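PDB 2HPG: ABC transporter, periplasmic substrate-binding protein from Thermotoga maritima, which probably captures a solute in the periplasm, as the substrate-binding protein of a tripartite ATP-independent (TRAP) transport system. Local coordinates for residues Asn71-Arg76 / Phe225-Phe230. Residues are numbered along the deposited sequence; the frame is centred on the assembly and turned at random.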
ATOM      1  N   ASN A  71      -8.297   3.820   4.374  1.00 18.54           N
ATOM      2  CA  ASN A  71      -7.199   3.505   3.487  1.00 17.91           C
ATOM      3  C   ASN A  71      -6.368   2.457   4.194  1.00 18.03           C
ATOM      4  O   ASN A  71      -5.645   2.783   5.129  1.00 18.46           O
ATOM      5  CB  ASN A  71      -6.379   4.779   3.246  1.00 17.61           C
ATOM      6  CG  ASN A  71      -5.070   4.531   2.496  1.00 17.64           C
ATOM      7  OD1 ASN A  71      -5.077   4.039   1.378  1.00 13.73           O
ATOM      8  ND2 ASN A  71      -3.948   4.946   3.092  1.00 17.35           N
ATOM      9  N   THR A  72      -6.484   1.198   3.788  1.00 17.76           N
ATOM     10  CA  THR A  72      -5.728   0.124   4.447  1.00 17.65           C
ATOM     11  C   THR A  72      -4.924  -0.656   3.387  1.00 18.05           C
ATOM     12  O   THR A  72      -4.583  -0.097   2.352  1.00 16.81           O
ATOM     13  CB  THR A  72      -6.682  -0.766   5.266  1.00 17.46           C
ATOM     14  OG1 THR A  72      -5.934  -1.733   6.012  1.00 17.88           O
ATOM     15  CG2 THR A  72      -7.682  -1.453   4.375  1.00 16.60           C
ATOM     16  N   ASP A  73      -4.597  -1.927   3.641  1.00 18.59           N
ATOM     17  CA  ASP A  73      -3.898  -2.739   2.640  1.00 18.97           C
ATOM     18  C   ASP A  73      -4.219  -4.230   2.777  1.00 19.39           C
ATOM     19  O   ASP A  73      -4.933  -4.625   3.701  1.00 18.81           O
ATOM     20  CB  ASP A  73      -2.404  -2.481   2.720  1.00 19.29           C
ATOM     21  CG  ASP A  73      -1.817  -2.847   4.058  1.00 20.32           C
ATOM     22  OD1 ASP A  73      -2.294  -3.804   4.711  1.00 20.74           O
ATOM     23  OD2 ASP A  73      -0.846  -2.182   4.442  1.00 22.38           O
ATOM     24  N   SER A  74      -3.718  -5.047   1.844  1.00 19.88           N
ATOM     25  CA  SER A  74      -4.024  -6.487   1.833  1.00 19.97           C
ATOM     26  C   SER A  74      -3.268  -7.249   2.921  1.00 21.07           C
ATOM     27  O   SER A  74      -3.603  -8.383   3.241  1.00 21.30           O
ATOM     28  CB  SER A  74      -3.782  -7.113   0.453  1.00 20.64           C
ATOM     29  OG  SER A  74      -2.412  -7.097   0.083  1.00 19.28           O
ATOM     30  N   ALA A  75      -2.256  -6.630   3.515  1.00 22.03           N
ATOM     31  CA  ALA A  75      -1.600  -7.214   4.660  1.00 23.25           C
ATOM     32  C   ALA A  75      -2.565  -7.203   5.854  1.00 24.10           C
ATOM     33  O   ALA A  75      -2.497  -8.069   6.723  1.00 24.62           O
ATOM     34  CB  ALA A  75      -0.306  -6.468   4.983  1.00 22.65           C
ATOM     35  N   ARG A  76      -3.453  -6.210   5.889  1.00 24.81           N
ATOM     36  CA  ARG A  76      -4.523  -6.152   6.890  1.00 25.02           C
ATOM     37  C   ARG A  76      -5.698  -7.048   6.479  1.00 24.98           C
ATOM     38  O   ARG A  76      -6.091  -7.950   7.215  1.00 24.97           O
ATOM     39  CB  ARG A  76      -4.972  -4.691   7.078  1.00 25.42           C
ATOM     40  CG  ARG A  76      -6.287  -4.476   7.839  1.00 27.83           C
ATOM     41  CD  ARG A  76      -6.086  -4.407   9.327  1.00 34.34           C
ATOM     42  NE  ARG A  76      -5.506  -3.117   9.719  1.00 36.69           N
ATOM     43  CZ  ARG A  76      -5.517  -2.624  10.957  1.00 38.66           C
ATOM     44  NH1 ARG A  76      -6.101  -3.296  11.948  1.00 39.77           N
ATOM     45  NH2 ARG A  76      -4.957  -1.437  11.207  1.00 38.29           N
ATOM     46  N   PHE A 225       8.815  -4.092  -2.784  1.00 15.84           N
ATOM     47  CA  PHE A 225       7.366  -3.946  -2.622  1.00 16.21           C
ATOM     48  C   PHE A 225       6.849  -2.856  -3.541  1.00 16.17           C
ATOM     49  O   PHE A 225       7.496  -1.827  -3.727  1.00 15.93           O
ATOM     50  CB  PHE A 225       6.935  -3.527  -1.203  1.00 16.81           C
ATOM     51  CG  PHE A 225       7.248  -4.507  -0.119  1.00 15.83           C
ATOM     52  CD1 PHE A 225       6.765  -5.802  -0.152  1.00 16.64           C
ATOM     53  CD2 PHE A 225       7.948  -4.099   0.988  1.00 16.04           C
ATOM     54  CE1 PHE A 225       7.042  -6.667   0.867  1.00 15.94           C
ATOM     55  CE2 PHE A 225       8.232  -4.952   2.005  1.00 18.15           C
ATOM     56  CZ  PHE A 225       7.778  -6.245   1.960  1.00 18.17           C
ATOM     57  N   LEU A 226       5.679  -3.102  -4.129  1.00 16.78           N
ATOM     58  CA  LEU A 226       4.818  -2.036  -4.633  1.00 16.76           C
ATOM     59  C   LEU A 226       3.623  -1.959  -3.691  1.00 16.93           C
ATOM     60  O   LEU A 226       2.823  -2.897  -3.631  1.00 17.22           O
ATOM     61  CB  LEU A 226       4.338  -2.319  -6.055  1.00 16.65           C
ATOM     62  CG  LEU A 226       3.459  -1.217  -6.622  1.00 16.67           C
ATOM     63  CD1 LEU A 226       4.256   0.067  -6.809  1.00 17.55           C
ATOM     64  CD2 LEU A 226       2.787  -1.673  -7.903  1.00 17.00           C
ATOM     65  N   LEU A 227       3.508  -0.864  -2.949  1.00 16.84           N
ATOM     66  CA  LEU A 227       2.448  -0.717  -1.944  1.00 16.82           C
ATOM     67  C   LEU A 227       1.100  -0.390  -2.575  1.00 17.25           C
ATOM     68  O   LEU A 227       0.870   0.715  -3.104  1.00 16.82           O
ATOM     69  CB  LEU A 227       2.848   0.316  -0.876  1.00 17.27           C
ATOM     70  CG  LEU A 227       1.849   0.622   0.248  1.00 16.51           C
ATOM     71  CD1 LEU A 227       1.106  -0.607   0.734  1.00 15.81           C
ATOM     72  CD2 LEU A 227       2.619   1.300   1.403  1.00 16.92           C
ATOM     73  N   ILE A 228       0.229  -1.393  -2.550  1.00 17.03           N
ATOM     74  CA  ILE A 228      -1.109  -1.278  -3.078  1.00 17.91           C
ATOM     75  C   ILE A 228      -2.039  -1.082  -1.896  1.00 17.48           C
ATOM     76  O   ILE A 228      -2.148  -1.954  -1.033  1.00 18.19           O
ATOM     77  CB  ILE A 228      -1.524  -2.564  -3.818  1.00 17.35           C
ATOM     78  CG1 ILE A 228      -0.549  -2.875  -4.964  1.00 19.02           C
ATOM     79  CG2 ILE A 228      -2.948  -2.424  -4.360  1.00 18.06           C
ATOM     80  CD1 ILE A 228      -0.661  -4.350  -5.436  1.00 19.16           C
ATOM     81  N   ASN A 229      -2.707   0.055  -1.852  1.00 17.35           N
ATOM     82  CA  ASN A 229      -3.666   0.299  -0.785  1.00 17.40           C
ATOM     83  C   ASN A 229      -5.056  -0.138  -1.198  1.00 17.93           C
ATOM     84  O   ASN A 229      -5.434  -0.051  -2.382  1.00 17.23           O
ATOM     85  CB  ASN A 229      -3.663   1.762  -0.369  1.00 17.06           C
ATOM     86  CG  ASN A 229      -2.416   2.146   0.411  1.00 16.48           C
ATOM     87  OD1 ASN A 229      -1.574   2.900  -0.073  1.00 17.92           O
ATOM     88  ND2 ASN A 229      -2.285   1.602   1.618  1.00 15.07           N
ATOM     89  N   PHE A 230      -5.810  -0.616  -0.208  1.00 17.99           N
ATOM     90  CA  PHE A 230      -7.204  -0.998  -0.386  1.00 18.32           C
ATOM     91  C   PHE A 230      -8.087  -0.011   0.345  1.00 18.54           C
ATOM     92  O   PHE A 230      -7.823   0.329   1.482  1.00 17.61           O
ATOM     93  CB  PHE A 230      -7.430  -2.397   0.163  1.00 18.78           C
ATOM     94  CG  PHE A 230      -7.017  -3.470  -0.771  1.00 19.77           C
ATOM     95  CD1 PHE A 230      -7.958  -4.324  -1.312  1.00 20.19           C
ATOM     96  CD2 PHE A 230      -5.688  -3.607  -1.151  1.00 20.51           C
ATOM     97  CE1 PHE A 230      -7.575  -5.309  -2.188  1.00 21.42           C
ATOM     98  CE2 PHE A 230      -5.310  -4.588  -2.036  1.00 20.53           C
ATOM     99  CZ  PHE A 230      -6.264  -5.444  -2.544  1.00 21.15           C
TER
HETATM  100  O   HOH W   1      -1.637  -4.313  -0.227  1.00 15.70           O
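The side chain of Asn229 lies across the carbonyl of Thr72 and beside the end of Asn71, whose amide plane is turned 54° from its own. Its ND2 donates to Thr72 O at 3.0 Å, with the N-H...O angle at 169° and the oxygen lying in the Asn229 amide plane. CG of Asn229 sits anti to the carbonyl carbon (chi1 -72°), which swings the amide back over Thr72. Thr72 O also accepts from Phe230 N at 2.9 Å, and the two donors arrive from opposite faces of its carbonyl plane, so a main-chain and a side-chain bond grip one buried acceptor. Thr72 N returns a bond to Phe230 O at 2.8 Å, closing an antiparallel hydrogen-bonded pair; CG2 of Thr72 rests 3.4 Å from that Phe230 oxygen.

Pairing gives way to a helix just beyond: Asp73 is its N-cap, with OD1 accepting Arg76 N at 2.9 Å. Here a water accepts from Ser74 N at 3.0 Å; its 2.5 Å approach to Ile228 O is shorter than usual, so a bridge between the diverging chains is best taken with reserve. CB of Ser74 meets the Phe230 ring obliquely at CE2, 3.9 Å away, while Phe135 meets that ring from strand 130-146.

Because OD1 of Asn229 accepts from Tyr23 OH and Gln139 NE2, both ends of the amide are engaged and its flip is defined. A leucine here would probably remove one of the two donors that grip Thr72 O and deprive Tyr23 and Gln139 of their shared acceptor. The contact thus joins strand 68-73 to the long strand 218-234, near the centre of this family 7 solute-binding protein, and its chemistry implies a seam held by hydrogen bonds: two reciprocal backbone bonds, reinforced by an amide that ties the strand pair to helix 22-37 and strand 130-146.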